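Side-chain contacts in tyrosine recombinase XerH (Helicobacter pylori, PDB 5JK0), which cuts and rejoins DNA as a site-specific tyrosine recombinase that takes part in chromosome segregation: residues A195-R200 / Q286-K291; N201-K206 / K259-E264; K183-I188 / I207-G212; L219-K224 / Y233-K238. One frame throughout, in Å; residues are numbered along the deposited sequence.

Contact 1: A195-R200 / Q286-K291; sequences AKVRAR and QAYLYK. With nucleotides of chain G; nucleotides of chain H.
Arg-200 and Tyr-288 meet beside the phosphate of DG4 of chain H. This is the tight part of the contact. The arginine chain bends about its CG-CD bond (chi3 63°), which turns the edge of the guanidinium to the DNA backbone. OP2 of DG4 lies in the guanidinium plane and accepts from Arg-200 NH2 at 2.7 Å. A weak bond from Arg-200 NH1 also reaches OP2 of DG4, at 3.1 Å. NH1 also donates to Cys-277 O. The bond from Arg-200 NH2 to Tyr-288 OH is weak too, at 3.3 Å and bent to 124°, with the guanidinium and ring planes 77° apart. The phenol oxygen has a stronger partner in the side-chain amide of Asn-201. One face of the Tyr-288 ring carries the DG4 sugar-phosphate link, with O5' 3.7 Å from CE1 and displaced toward the rim.

Val-197 is the loose part, though it is buried. It sits at the N-cap of helix 198-211, and its CB comes no nearer than 4.0 Å to Tyr-288 OH.

Beyond Tyr-288 the same helix grips the other DNA strand. Gln-286 OE1 accepts from N6 of DA24 of chain G at 2.6 Å. Its NE2 donates to OP2 of DC23 of chain G at 2.7 Å and weakly to N7 of DA24. The Tyr-290 ring has C8 of DA24 over one face. N6 and N7 are major-groove atoms of adenine. The start of helix 286-300 thus reads the major groove, while Arg-200 clamps a backbone phosphate, a DNA-binding surface of the tyrosine recombinase catalytic domain.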
# COMPACT_ATOMS: atom_id res chain seq x y z
N ALA D 195 -20.55 -45.27 21.30
CA ALA D 195 -21.72 -44.88 22.08
C ALA D 195 -21.38 -43.94 23.22
O ALA D 195 -22.24 -43.22 23.72
CB ALA D 195 -22.42 -46.12 22.61
N LYS D 196 -20.12 -43.94 23.63
CA LYS D 196 -19.67 -43.12 24.75
C LYS D 196 -19.47 -41.66 24.36
O LYS D 196 -19.51 -40.77 25.22
CB LYS D 196 -18.38 -43.69 25.33
N VAL D 197 -19.25 -41.40 23.07
CA VAL D 197 -18.93 -40.04 22.63
C VAL D 197 -19.83 -39.54 21.50
O VAL D 197 -19.74 -38.37 21.11
CB VAL D 197 -17.47 -39.94 22.15
CG1 VAL D 197 -16.51 -40.44 23.22
CG2 VAL D 197 -17.28 -40.70 20.85
N ARG D 198 -20.70 -40.40 20.97
CA ARG D 198 -21.51 -40.03 19.81
C ARG D 198 -22.50 -38.92 20.12
O ARG D 198 -22.63 -37.96 19.35
CB ARG D 198 -22.25 -41.25 19.27
CG ARG D 198 -22.97 -40.98 17.96
CD ARG D 198 -23.47 -42.26 17.31
NE ARG D 198 -24.00 -42.02 15.97
CZ ARG D 198 -25.28 -41.79 15.71
NH1 ARG D 198 -25.67 -41.58 14.46
NH2 ARG D 198 -26.17 -41.77 16.69
N ALA D 199 -23.21 -39.04 21.24
CA ALA D 199 -24.20 -38.05 21.63
C ALA D 199 -23.55 -36.69 21.89
O ALA D 199 -24.05 -35.66 21.44
CB ALA D 199 -24.97 -38.52 22.86
N ARG D 200 -22.44 -36.71 22.62
CA ARG D 200 -21.74 -35.49 22.99
C ARG D 200 -21.15 -34.77 21.78
O ARG D 200 -21.31 -33.56 21.63
CB ARG D 200 -20.63 -35.81 23.99
CG ARG D 200 -19.81 -34.61 24.43
CD ARG D 200 -18.56 -35.05 25.16
NE ARG D 200 -17.67 -35.83 24.30
CZ ARG D 200 -16.61 -36.50 24.73
NH1 ARG D 200 -16.30 -36.50 26.02
NH2 ARG D 200 -15.87 -37.19 23.88
N GLN D 286 -9.69 -27.75 22.03
CA GLN D 286 -9.87 -27.47 20.61
C GLN D 286 -9.27 -28.59 19.76
O GLN D 286 -9.77 -28.90 18.68
CB GLN D 286 -9.24 -26.12 20.26
CG GLN D 286 -9.13 -25.82 18.77
CD GLN D 286 -7.83 -26.34 18.17
OE1 GLN D 286 -6.91 -26.72 18.89
NE2 GLN D 286 -7.76 -26.35 16.84
N ALA D 287 -8.19 -29.19 20.26
CA ALA D 287 -7.49 -30.24 19.55
C ALA D 287 -8.39 -31.44 19.25
O ALA D 287 -8.37 -31.98 18.14
CB ALA D 287 -6.27 -30.69 20.34
N TYR D 288 -9.19 -31.83 20.23
CA TYR D 288 -10.12 -32.94 20.05
C TYR D 288 -11.27 -32.55 19.14
O TYR D 288 -11.71 -33.34 18.30
CB TYR D 288 -10.66 -33.42 21.40
CG TYR D 288 -11.65 -34.57 21.28
CD1 TYR D 288 -11.21 -35.87 21.12
CD2 TYR D 288 -13.02 -34.33 21.32
CE1 TYR D 288 -12.10 -36.92 21.01
CE2 TYR D 288 -13.92 -35.37 21.21
CZ TYR D 288 -13.46 -36.66 21.05
OH TYR D 288 -14.36 -37.70 20.94
N LEU D 289 -11.76 -31.33 19.31
CA LEU D 289 -12.86 -30.82 18.49
C LEU D 289 -12.48 -30.78 17.01
O LEU D 289 -13.25 -31.21 16.16
CB LEU D 289 -13.28 -29.42 18.96
CG LEU D 289 -14.29 -28.68 18.08
CD1 LEU D 289 -15.59 -29.46 17.94
CD2 LEU D 289 -14.54 -27.28 18.63
N TYR D 290 -11.28 -30.28 16.73
CA TYR D 290 -10.78 -30.20 15.36
C TYR D 290 -10.72 -31.58 14.71
O TYR D 290 -11.18 -31.77 13.58
CB TYR D 290 -9.40 -29.54 15.33
CG TYR D 290 -8.78 -29.47 13.94
CD1 TYR D 290 -8.01 -30.51 13.45
CD2 TYR D 290 -8.97 -28.35 13.14
CE1 TYR D 290 -7.45 -30.45 12.19
CE2 TYR D 290 -8.42 -28.28 11.87
CZ TYR D 290 -7.66 -29.33 11.41
OH TYR D 290 -7.10 -29.27 10.15
N LYS D 291 -10.14 -32.53 15.43
CA LYS D 291 -9.94 -33.88 14.92
C LYS D 291 -11.27 -34.54 14.54
O LYS D 291 -11.36 -35.26 13.55
CB LYS D 291 -9.20 -34.74 15.95
CG LYS D 291 -8.52 -35.96 15.37
CD LYS D 291 -7.40 -35.57 14.42
CE LYS D 291 -6.65 -36.79 13.91
NZ LYS D 291 -5.50 -36.43 13.04
P DA G 24 -5.78 -26.60 9.16
OP1 DA G 24 -5.21 -26.24 7.84
OP2 DA G 24 -7.18 -27.05 9.25
O5' DA G 24 -4.84 -27.71 9.84
C5' DA G 24 -3.43 -27.56 9.80
C4' DA G 24 -2.73 -28.50 10.77
O4' DA G 24 -2.92 -28.04 12.13
C3' DA G 24 -3.21 -29.96 10.75
O3' DA G 24 -2.07 -30.81 10.69
C2' DA G 24 -3.93 -30.10 12.09
C1' DA G 24 -3.09 -29.17 12.94
N9 DA G 24 -3.70 -28.79 14.21
C8 DA G 24 -5.04 -28.67 14.48
N7 DA G 24 -5.29 -28.31 15.72
C5 DA G 24 -4.03 -28.20 16.30
C6 DA G 24 -3.61 -27.86 17.60
N6 DA G 24 -4.45 -27.55 18.59
N1 DA G 24 -2.28 -27.84 17.84
C2 DA G 24 -1.44 -28.15 16.84
N3 DA G 24 -1.72 -28.49 15.59
C4 DA G 24 -3.04 -28.49 15.38
P DC G 23 -9.61 -24.23 14.12
OP1 DC G 23 -10.65 -24.40 13.07
OP2 DC G 23 -9.62 -25.13 15.29
O5' DC G 23 -8.18 -24.33 13.41
C5' DC G 23 -7.85 -23.44 12.36
C4' DC G 23 -6.50 -23.79 11.75
O4' DC G 23 -5.45 -23.51 12.71
C3' DC G 23 -6.33 -25.25 11.34
O3' DC G 23 -5.61 -25.32 10.12
C2' DC G 23 -5.54 -25.84 12.50
C1' DC G 23 -4.67 -24.66 12.92
N1 DC G 23 -4.26 -24.69 14.36
C2 DC G 23 -2.92 -24.87 14.69
O2 DC G 23 -2.08 -25.01 13.79
N3 DC G 23 -2.57 -24.89 16.00
C4 DC G 23 -3.50 -24.73 16.95
N4 DC G 23 -3.11 -24.76 18.23
C5 DC G 23 -4.88 -24.55 16.62
C6 DC G 23 -5.21 -24.54 15.33
P DG H 4 -12.47 -38.11 25.72
OP1 DG H 4 -12.16 -37.60 27.08
OP2 DG H 4 -13.88 -38.25 25.30
O5' DG H 4 -11.72 -37.19 24.64
C5' DG H 4 -10.90 -36.10 25.04
C4' DG H 4 -9.54 -36.58 25.53
O4' DG H 4 -9.01 -37.56 24.61
C3' DG H 4 -8.47 -35.51 25.60
O3' DG H 4 -8.56 -34.81 26.83
C2' DG H 4 -7.18 -36.33 25.52
C1' DG H 4 -7.60 -37.55 24.67
N9 DG H 4 -7.07 -37.53 23.31
C8 DG H 4 -7.79 -37.64 22.14
N7 DG H 4 -7.05 -37.60 21.07
C5 DG H 4 -5.75 -37.47 21.55
C6 DG H 4 -4.53 -37.37 20.85
O6 DG H 4 -4.34 -37.39 19.63
N1 DG H 4 -3.45 -37.25 21.72
C2 DG H 4 -3.54 -37.21 23.09
N2 DG H 4 -2.39 -37.08 23.77
N3 DG H 4 -4.68 -37.30 23.76
C4 DG H 4 -5.75 -37.42 22.93

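Contact 2: N201-K206 / K259-E264; sequences NRLLIK and KEWLIE
Leu-203 and Trp-261 make the apolar part of the contact. A methyl of Leu-203, CD2, lies 3.7 Å from Trp-261 CD1, on the five-membered ring of the indole, and 4.0 Å from Trp-261 CB. It comes in obliquely to the ring. Both side chains leave their helices with CG anti to the backbone N (chi1 178° for Leu-203, 162° for Trp-261), and they cross at about a right angle. The indole is fixed from outside the pair: NE1 donates to Leu-275 O, and Tyr-268 makes an edge-to-face stack with the ring. Leu-203 also packs on Leu-257 and Leu-258.

The two segments belong to helices 198-211 and 255-264 of the tyrosine recombinase catalytic domain. Here the second helix packs against the first, which also touches helices 178-190 and 286-300.

The charged pair lies nearer the surface and is only a long-range approach. Arg-202 NH1 and Glu-260 OE1 are 4.2 Å apart, too far for a salt bridge. The carboxylate oxygen is near the guanidinium plane, at its edge, although the two planes are almost perpendicular at 87°. Arg-202 is bonded elsewhere: its NH2 forms a salt bridge with Asp-189, which also takes the ammonium of Lys-206.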
# COMPACT_ATOMS: atom_id res chain seq x y z
N ASN D 201 -20.46 -35.53 20.93
CA ASN D 201 -19.76 -34.94 19.79
C ASN D 201 -20.71 -34.42 18.72
O ASN D 201 -20.46 -33.36 18.13
CB ASN D 201 -18.80 -35.97 19.18
CG ASN D 201 -17.67 -36.32 20.12
OD1 ASN D 201 -17.70 -36.01 21.31
ND2 ASN D 201 -16.65 -36.99 19.58
N ARG D 202 -21.79 -35.14 18.46
CA ARG D 202 -22.77 -34.70 17.48
C ARG D 202 -23.42 -33.39 17.90
O ARG D 202 -23.57 -32.47 17.10
CB ARG D 202 -23.84 -35.77 17.25
CG ARG D 202 -23.38 -36.94 16.40
CD ARG D 202 -24.56 -37.67 15.79
NE ARG D 202 -25.48 -38.18 16.81
CZ ARG D 202 -26.70 -38.64 16.55
NH1 ARG D 202 -27.46 -39.09 17.53
NH2 ARG D 202 -27.15 -38.65 15.30
N LEU D 203 -23.80 -33.31 19.18
CA LEU D 203 -24.42 -32.10 19.71
C LEU D 203 -23.46 -30.92 19.67
O LEU D 203 -23.85 -29.80 19.35
CB LEU D 203 -24.90 -32.33 21.14
CG LEU D 203 -25.54 -31.14 21.86
CD1 LEU D 203 -26.76 -30.64 21.09
CD2 LEU D 203 -25.90 -31.49 23.29
N LEU D 204 -22.19 -31.18 19.98
CA LEU D 204 -21.17 -30.14 20.01
C LEU D 204 -20.95 -29.52 18.63
O LEU D 204 -20.93 -28.29 18.49
CB LEU D 204 -19.85 -30.70 20.55
CG LEU D 204 -18.64 -29.76 20.52
CD1 LEU D 204 -18.92 -28.51 21.34
CD2 LEU D 204 -17.40 -30.47 21.03
N ILE D 205 -20.78 -30.37 17.63
CA ILE D 205 -20.48 -29.91 16.27
C ILE D 205 -21.68 -29.23 15.62
O ILE D 205 -21.52 -28.21 14.94
CB ILE D 205 -20.01 -31.09 15.39
CG1 ILE D 205 -18.73 -31.70 15.97
CG2 ILE D 205 -19.76 -30.63 13.96
CD1 ILE D 205 -18.13 -32.79 15.12
N LYS D 206 -22.87 -29.76 15.84
CA LYS D 206 -24.08 -29.20 15.23
C LYS D 206 -24.37 -27.79 15.72
O LYS D 206 -24.78 -26.93 14.94
CB LYS D 206 -25.28 -30.10 15.48
CG LYS D 206 -25.27 -31.37 14.65
CD LYS D 206 -26.65 -32.01 14.56
CE LYS D 206 -26.60 -33.28 13.72
NZ LYS D 206 -27.86 -33.51 12.97
N LYS D 259 -31.32 -33.66 24.93
CA LYS D 259 -31.98 -34.50 25.92
C LYS D 259 -31.22 -35.80 26.13
O LYS D 259 -31.06 -36.26 27.26
CB LYS D 259 -33.42 -34.79 25.50
N GLU D 260 -30.74 -36.38 25.03
CA GLU D 260 -30.02 -37.65 25.08
C GLU D 260 -28.66 -37.50 25.75
O GLU D 260 -28.24 -38.37 26.52
CB GLU D 260 -29.85 -38.22 23.67
CG GLU D 260 -29.14 -39.56 23.63
CD GLU D 260 -28.97 -40.08 22.21
OE1 GLU D 260 -29.36 -39.36 21.26
OE2 GLU D 260 -28.44 -41.20 22.05
N TRP D 261 -27.97 -36.40 25.46
CA TRP D 261 -26.63 -36.17 26.00
C TRP D 261 -26.66 -35.87 27.50
O TRP D 261 -25.81 -36.36 28.24
CB TRP D 261 -25.94 -35.03 25.25
CG TRP D 261 -24.77 -34.43 25.98
CD1 TRP D 261 -24.60 -33.12 26.31
CD2 TRP D 261 -23.62 -35.13 26.48
NE1 TRP D 261 -23.41 -32.96 26.98
CE2 TRP D 261 -22.80 -34.17 27.10
CE3 TRP D 261 -23.22 -36.47 26.46
CZ2 TRP D 261 -21.58 -34.51 27.70
CZ3 TRP D 261 -22.01 -36.80 27.06
CH2 TRP D 261 -21.21 -35.83 27.67
N LEU D 262 -27.62 -35.07 27.93
CA LEU D 262 -27.75 -34.72 29.34
C LEU D 262 -28.00 -35.95 30.21
O LEU D 262 -27.63 -35.98 31.38
CB LEU D 262 -28.86 -33.69 29.55
CG LEU D 262 -28.55 -32.27 29.09
CD1 LEU D 262 -29.76 -31.36 29.29
CD2 LEU D 262 -27.34 -31.72 29.83
N ILE D 263 -28.64 -36.96 29.63
CA ILE D 263 -28.88 -38.21 30.32
C ILE D 263 -27.57 -38.97 30.53
O ILE D 263 -27.26 -39.41 31.63
CB ILE D 263 -29.87 -39.11 29.56
CG1 ILE D 263 -31.26 -38.47 29.53
CG2 ILE D 263 -29.94 -40.49 30.20
CD1 ILE D 263 -32.27 -39.24 28.71
N GLU D 264 -26.80 -39.10 29.45
CA GLU D 264 -25.53 -39.82 29.49
C GLU D 264 -24.46 -39.02 30.23
O GLU D 264 -23.45 -39.58 30.66
CB GLU D 264 -25.06 -40.15 28.08
CG GLU D 264 -26.04 -41.00 27.28
CD GLU D 264 -25.56 -41.27 25.87
OE1 GLU D 264 -24.48 -40.75 25.50
OE2 GLU D 264 -26.25 -42.00 25.13

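Contact 3: K183-I188 / I207-G212; sequences KFLESI and IIVFTG
Val-209 has CG1 anti to its backbone N (chi1 174°), and this spreads its two methyls between Phe-184 and Leu-185. Leu-185 has CG anti to its carbonyl carbon (chi1 -72°), which carries its methyls to Val-209 and Phe-210. The Val-209 CG2 methyl meets the edge of the Phe-184 ring, 3.7 Å from CE2 and near the ring plane. Val-209 CG1 is 3.8 Å from Leu-185 CD2. Both Leu-185 methyls also touch Phe-210, with CD2 3.9 Å from CZ. Every one of these contacts is apolar.

Within helix 178-190, Ser-187 OG donates to Lys-183 O at 2.8 Å, and the backbone N of Ser-187 reaches that oxygen from the opposite face of the carbonyl plane.

The axes of the short segments 183-188 and 207-211 run nearly antiparallel, at 160°, with a closest approach of 11.7 Å. Phe-210 stacks on His-253 and meets Trp-360 of the second subunit edge-to-face; that tryptophan also bonds to Phe-210 O and packs on Val-209. At the helix end, Gly-212 O accepts from Arg-313, a predicted active-site residue. This is an antiparallel helix pair of the recombinase catalytic domain, where the C-terminal tail of a neighbouring subunit docks.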
# COMPACT_ATOMS: atom_id res chain seq x y z
N LYS D 183 -24.46 -31.55 2.94
CA LYS D 183 -23.77 -32.84 2.91
C LYS D 183 -22.99 -33.08 4.20
O LYS D 183 -22.82 -34.22 4.63
CB LYS D 183 -22.83 -32.91 1.71
N PHE D 184 -22.52 -32.00 4.81
CA PHE D 184 -21.76 -32.10 6.05
C PHE D 184 -22.65 -32.48 7.22
O PHE D 184 -22.27 -33.30 8.06
CB PHE D 184 -21.03 -30.78 6.34
CG PHE D 184 -20.24 -30.79 7.62
CD1 PHE D 184 -19.00 -31.42 7.67
CD2 PHE D 184 -20.73 -30.19 8.77
CE1 PHE D 184 -18.27 -31.43 8.85
CE2 PHE D 184 -20.00 -30.20 9.94
CZ PHE D 184 -18.77 -30.83 9.98
N LEU D 185 -23.83 -31.87 7.28
CA LEU D 185 -24.80 -32.16 8.34
C LEU D 185 -25.24 -33.63 8.30
O LEU D 185 -25.45 -34.25 9.34
CB LEU D 185 -26.01 -31.24 8.23
CG LEU D 185 -25.79 -29.77 8.61
CD1 LEU D 185 -27.01 -28.94 8.27
CD2 LEU D 185 -25.45 -29.65 10.09
N GLU D 186 -25.37 -34.17 7.09
CA GLU D 186 -25.73 -35.57 6.92
C GLU D 186 -24.64 -36.49 7.43
O GLU D 186 -24.91 -37.51 8.06
CB GLU D 186 -26.01 -35.87 5.44
CG GLU D 186 -27.17 -35.10 4.84
CD GLU D 186 -27.35 -35.38 3.36
OE1 GLU D 186 -28.20 -34.73 2.73
OE2 GLU D 186 -26.64 -36.26 2.83
N SER D 187 -23.39 -36.11 7.16
CA SER D 187 -22.24 -36.93 7.52
C SER D 187 -22.02 -36.99 9.02
O SER D 187 -21.41 -37.94 9.53
CB SER D 187 -20.98 -36.40 6.82
OG SER D 187 -21.16 -36.38 5.42
N ILE D 188 -22.51 -35.99 9.74
CA ILE D 188 -22.41 -35.96 11.19
C ILE D 188 -23.15 -37.14 11.81
O ILE D 188 -22.66 -37.77 12.75
CB ILE D 188 -22.97 -34.64 11.77
CG1 ILE D 188 -22.17 -33.44 11.26
CG2 ILE D 188 -22.96 -34.67 13.30
CD1 ILE D 188 -22.64 -32.11 11.81
N ILE D 207 -24.17 -27.54 17.01
CA ILE D 207 -24.39 -26.22 17.58
C ILE D 207 -23.45 -25.19 16.93
O ILE D 207 -23.84 -24.06 16.67
CB ILE D 207 -24.19 -26.22 19.11
CG1 ILE D 207 -25.30 -27.03 19.79
CG2 ILE D 207 -24.19 -24.80 19.66
CD1 ILE D 207 -25.18 -27.10 21.29
N ILE D 208 -22.22 -25.62 16.67
CA ILE D 208 -21.24 -24.77 16.00
C ILE D 208 -21.67 -24.43 14.57
O ILE D 208 -21.58 -23.28 14.14
CB ILE D 208 -19.85 -25.43 15.97
CG1 ILE D 208 -19.30 -25.56 17.39
CG2 ILE D 208 -18.89 -24.63 15.10
CD1 ILE D 208 -17.90 -26.13 17.45
N VAL D 209 -22.15 -25.44 13.85
CA VAL D 209 -22.57 -25.26 12.46
C VAL D 209 -23.72 -24.26 12.33
O VAL D 209 -23.69 -23.37 11.48
CB VAL D 209 -23.00 -26.60 11.83
CG1 VAL D 209 -23.56 -26.37 10.43
CG2 VAL D 209 -21.83 -27.57 11.78
N PHE D 210 -24.72 -24.40 13.19
CA PHE D 210 -25.93 -23.59 13.09
C PHE D 210 -25.79 -22.18 13.66
O PHE D 210 -26.47 -21.26 13.22
CB PHE D 210 -27.10 -24.31 13.77
CG PHE D 210 -27.58 -25.53 13.05
CD1 PHE D 210 -28.03 -25.45 11.74
CD2 PHE D 210 -27.59 -26.77 13.68
CE1 PHE D 210 -28.47 -26.58 11.07
CE2 PHE D 210 -28.03 -27.90 13.01
CZ PHE D 210 -28.47 -27.80 11.71
N THR D 211 -24.92 -22.01 14.65
CA THR D 211 -24.75 -20.71 15.29
C THR D 211 -23.51 -19.98 14.79
O THR D 211 -23.49 -18.75 14.73
CB THR D 211 -24.67 -20.84 16.82
OG1 THR D 211 -23.56 -21.67 17.18
CG2 THR D 211 -25.95 -21.45 17.37
N GLY D 212 -22.47 -20.74 14.45
CA GLY D 212 -21.24 -20.15 13.95
C GLY D 212 -20.36 -19.59 15.05
O GLY D 212 -19.49 -18.76 14.79

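Contact 4: L219-K224 / Y233-K238; sequences LQLKIK and YTILIK
The flat group that Leu-221 meets is a peptide, the one linking Leu-236 to Ile-237. The leucine CD2 methyl lies well off its plane, 4.2 Å from Leu-236 O. No aromatic ring meets the opposite segment. One ring stands next to the contact: both Leu-221 and Ile-235 pack on Phe-226 of the adjoining strand.

The rest of the packing is aliphatic. Leu-221 CD2 is 3.8 Å from Ile-235 CG2, and the two side chains cross at about a right angle. The CG of Leu-221 is anti to its carbonyl carbon (chi1 -73°), and its chain then runs straight on to CD1; CD2, the other branch, makes the contact. The same methyl of Leu-221 is 4.3 Å from Ile-237 CG1. One buried leucine thus touches Ile-235 and Ile-237, two residues apart on the strand.

That strand, 232-238, is the middle one of the three-stranded antiparallel sheet of the catalytic domain. Leu-221 comes from the loop between helix 215-219 and the first strand, 226-229. The turn after strand 232-238 carries Lys-240, a predicted active-site residue. The Ile-237 side chain is about 6 Å from that of Arg-214, another predicted one, between nearest atoms.

The polar link is made by water. Water 1 accepts from Lys-238 N at 3.2 Å and donates weakly to Gln-220 O at 3.3 Å. The Lys-238 side chain is exposed, and its NZ makes a weak bond to Gly-241 O. On the loop side, the backbone of Leu-221 is bonded to that of Leu-275.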
# COMPACT_ATOMS: atom_id res chain seq x y z
N LEU D 219 -17.03 -24.86 23.69
CA LEU D 219 -16.41 -25.74 24.68
C LEU D 219 -16.64 -25.25 26.11
O LEU D 219 -16.51 -26.02 27.06
CB LEU D 219 -14.91 -25.87 24.41
CG LEU D 219 -14.51 -26.56 23.10
CD1 LEU D 219 -13.01 -26.50 22.90
CD2 LEU D 219 -15.00 -28.00 23.08
N GLN D 220 -16.98 -23.97 26.25
CA GLN D 220 -17.18 -23.38 27.57
C GLN D 220 -18.65 -23.13 27.88
O GLN D 220 -18.98 -22.45 28.86
CB GLN D 220 -16.39 -22.08 27.70
CG GLN D 220 -14.90 -22.28 27.90
CD GLN D 220 -14.59 -22.93 29.24
OE1 GLN D 220 -15.07 -22.50 30.28
NE2 GLN D 220 -13.78 -23.99 29.20
N LEU D 221 -19.54 -23.67 27.05
CA LEU D 221 -20.98 -23.52 27.27
C LEU D 221 -21.41 -24.19 28.57
O LEU D 221 -20.92 -25.26 28.93
CB LEU D 221 -21.76 -24.11 26.10
CG LEU D 221 -21.76 -23.32 24.79
CD1 LEU D 221 -22.63 -24.00 23.75
CD2 LEU D 221 -22.23 -21.89 25.03
N LYS D 222 -22.34 -23.54 29.27
CA LYS D 222 -22.86 -24.09 30.52
C LYS D 222 -24.37 -24.25 30.45
O LYS D 222 -25.06 -23.50 29.76
CB LYS D 222 -22.46 -23.19 31.70
CG LYS D 222 -20.96 -23.21 31.99
CD LYS D 222 -20.60 -22.30 33.15
CE LYS D 222 -19.13 -22.42 33.50
NZ LYS D 222 -18.25 -22.14 32.33
N ILE D 223 -24.88 -25.24 31.18
CA ILE D 223 -26.29 -25.63 31.12
C ILE D 223 -27.24 -24.49 31.49
O ILE D 223 -28.30 -24.34 30.88
CB ILE D 223 -26.56 -26.83 32.05
CG1 ILE D 223 -25.59 -27.97 31.74
CG2 ILE D 223 -28.00 -27.30 31.91
CD1 ILE D 223 -25.77 -29.18 32.64
N LYS D 224 -26.84 -23.68 32.46
CA LYS D 224 -27.70 -22.60 32.96
C LYS D 224 -27.88 -21.47 31.94
O LYS D 224 -28.75 -20.62 32.10
CB LYS D 224 -27.14 -22.03 34.26
CG LYS D 224 -25.78 -21.38 34.12
CD LYS D 224 -25.32 -20.76 35.43
CE LYS D 224 -23.97 -20.07 35.27
NZ LYS D 224 -23.53 -19.42 36.54
N TYR D 233 -34.11 -21.81 20.99
CA TYR D 233 -33.17 -21.64 22.10
C TYR D 233 -32.46 -20.30 22.06
O TYR D 233 -32.12 -19.79 20.99
CB TYR D 233 -32.13 -22.77 22.10
CG TYR D 233 -32.65 -24.10 22.58
CD1 TYR D 233 -32.83 -24.35 23.94
CD2 TYR D 233 -32.95 -25.12 21.69
CE1 TYR D 233 -33.30 -25.57 24.39
CE2 TYR D 233 -33.41 -26.35 22.13
CZ TYR D 233 -33.58 -26.57 23.48
OH TYR D 233 -34.05 -27.79 23.92
N THR D 234 -32.23 -19.73 23.24
CA THR D 234 -31.39 -18.54 23.37
C THR D 234 -30.16 -18.90 24.19
O THR D 234 -30.25 -19.13 25.40
CB THR D 234 -32.14 -17.38 24.04
OG1 THR D 234 -33.22 -16.95 23.19
CG2 THR D 234 -31.20 -16.21 24.27
N ILE D 235 -29.01 -18.96 23.53
CA ILE D 235 -27.77 -19.39 24.17
C ILE D 235 -26.88 -18.20 24.52
O ILE D 235 -26.48 -17.43 23.64
CB ILE D 235 -26.98 -20.36 23.28
CG1 ILE D 235 -27.89 -21.50 22.81
CG2 ILE D 235 -25.77 -20.89 24.02
CD1 ILE D 235 -27.22 -22.44 21.83
N LEU D 236 -26.58 -18.05 25.81
CA LEU D 236 -25.72 -16.97 26.27
C LEU D 236 -24.26 -17.42 26.34
O LEU D 236 -23.95 -18.48 26.89
CB LEU D 236 -26.18 -16.47 27.64
CG LEU D 236 -27.56 -15.80 27.68
CD1 LEU D 236 -27.91 -15.38 29.10
CD2 LEU D 236 -27.60 -14.61 26.74
N ILE D 237 -23.38 -16.61 25.77
CA ILE D 237 -21.96 -16.93 25.74
C ILE D 237 -21.15 -15.90 26.53
O ILE D 237 -21.24 -14.70 26.27
CB ILE D 237 -21.43 -16.99 24.30
CG1 ILE D 237 -22.33 -17.87 23.44
CG2 ILE D 237 -19.99 -17.49 24.28
CD1 ILE D 237 -21.93 -17.92 21.98
N LYS D 238 -20.36 -16.37 27.49
CA LYS D 238 -19.56 -15.49 28.33
C LYS D 238 -18.45 -14.82 27.53
O LYS D 238 -17.75 -15.47 26.76
CB LYS D 238 -18.97 -16.27 29.51
CG LYS D 238 -18.22 -15.39 30.50
CD LYS D 238 -17.62 -16.22 31.63
CE LYS D 238 -16.92 -15.33 32.64
NZ LYS D 238 -15.85 -14.52 32.01
O HOH W 1 -20.31 -19.41 28.62

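Overall arrangement
Contacts 1, 2 and 3 all use helix 198-211. Contact 1 takes its start, contact 2 its middle and contact 3 its end. Contact 4 joins the sheet to the loop before it. Contacts 1, 3 and 4 are buried; contact 2 is partly exposed. Chemistry follows place. Contact 1 is polar and faces DNA. Contact 2 pairs an apolar patch with charges near the surface. Contacts 3 and 4 are apolar, though a water bridges contact 4. Contacts 1 and 2 touch through Tyr-288 OH and Asn-201 ND2, 2.8 Å apart. Ile-188 joins contacts 2 and 3, and Leu-204 packs on Leu-219 between contacts 2 and 4.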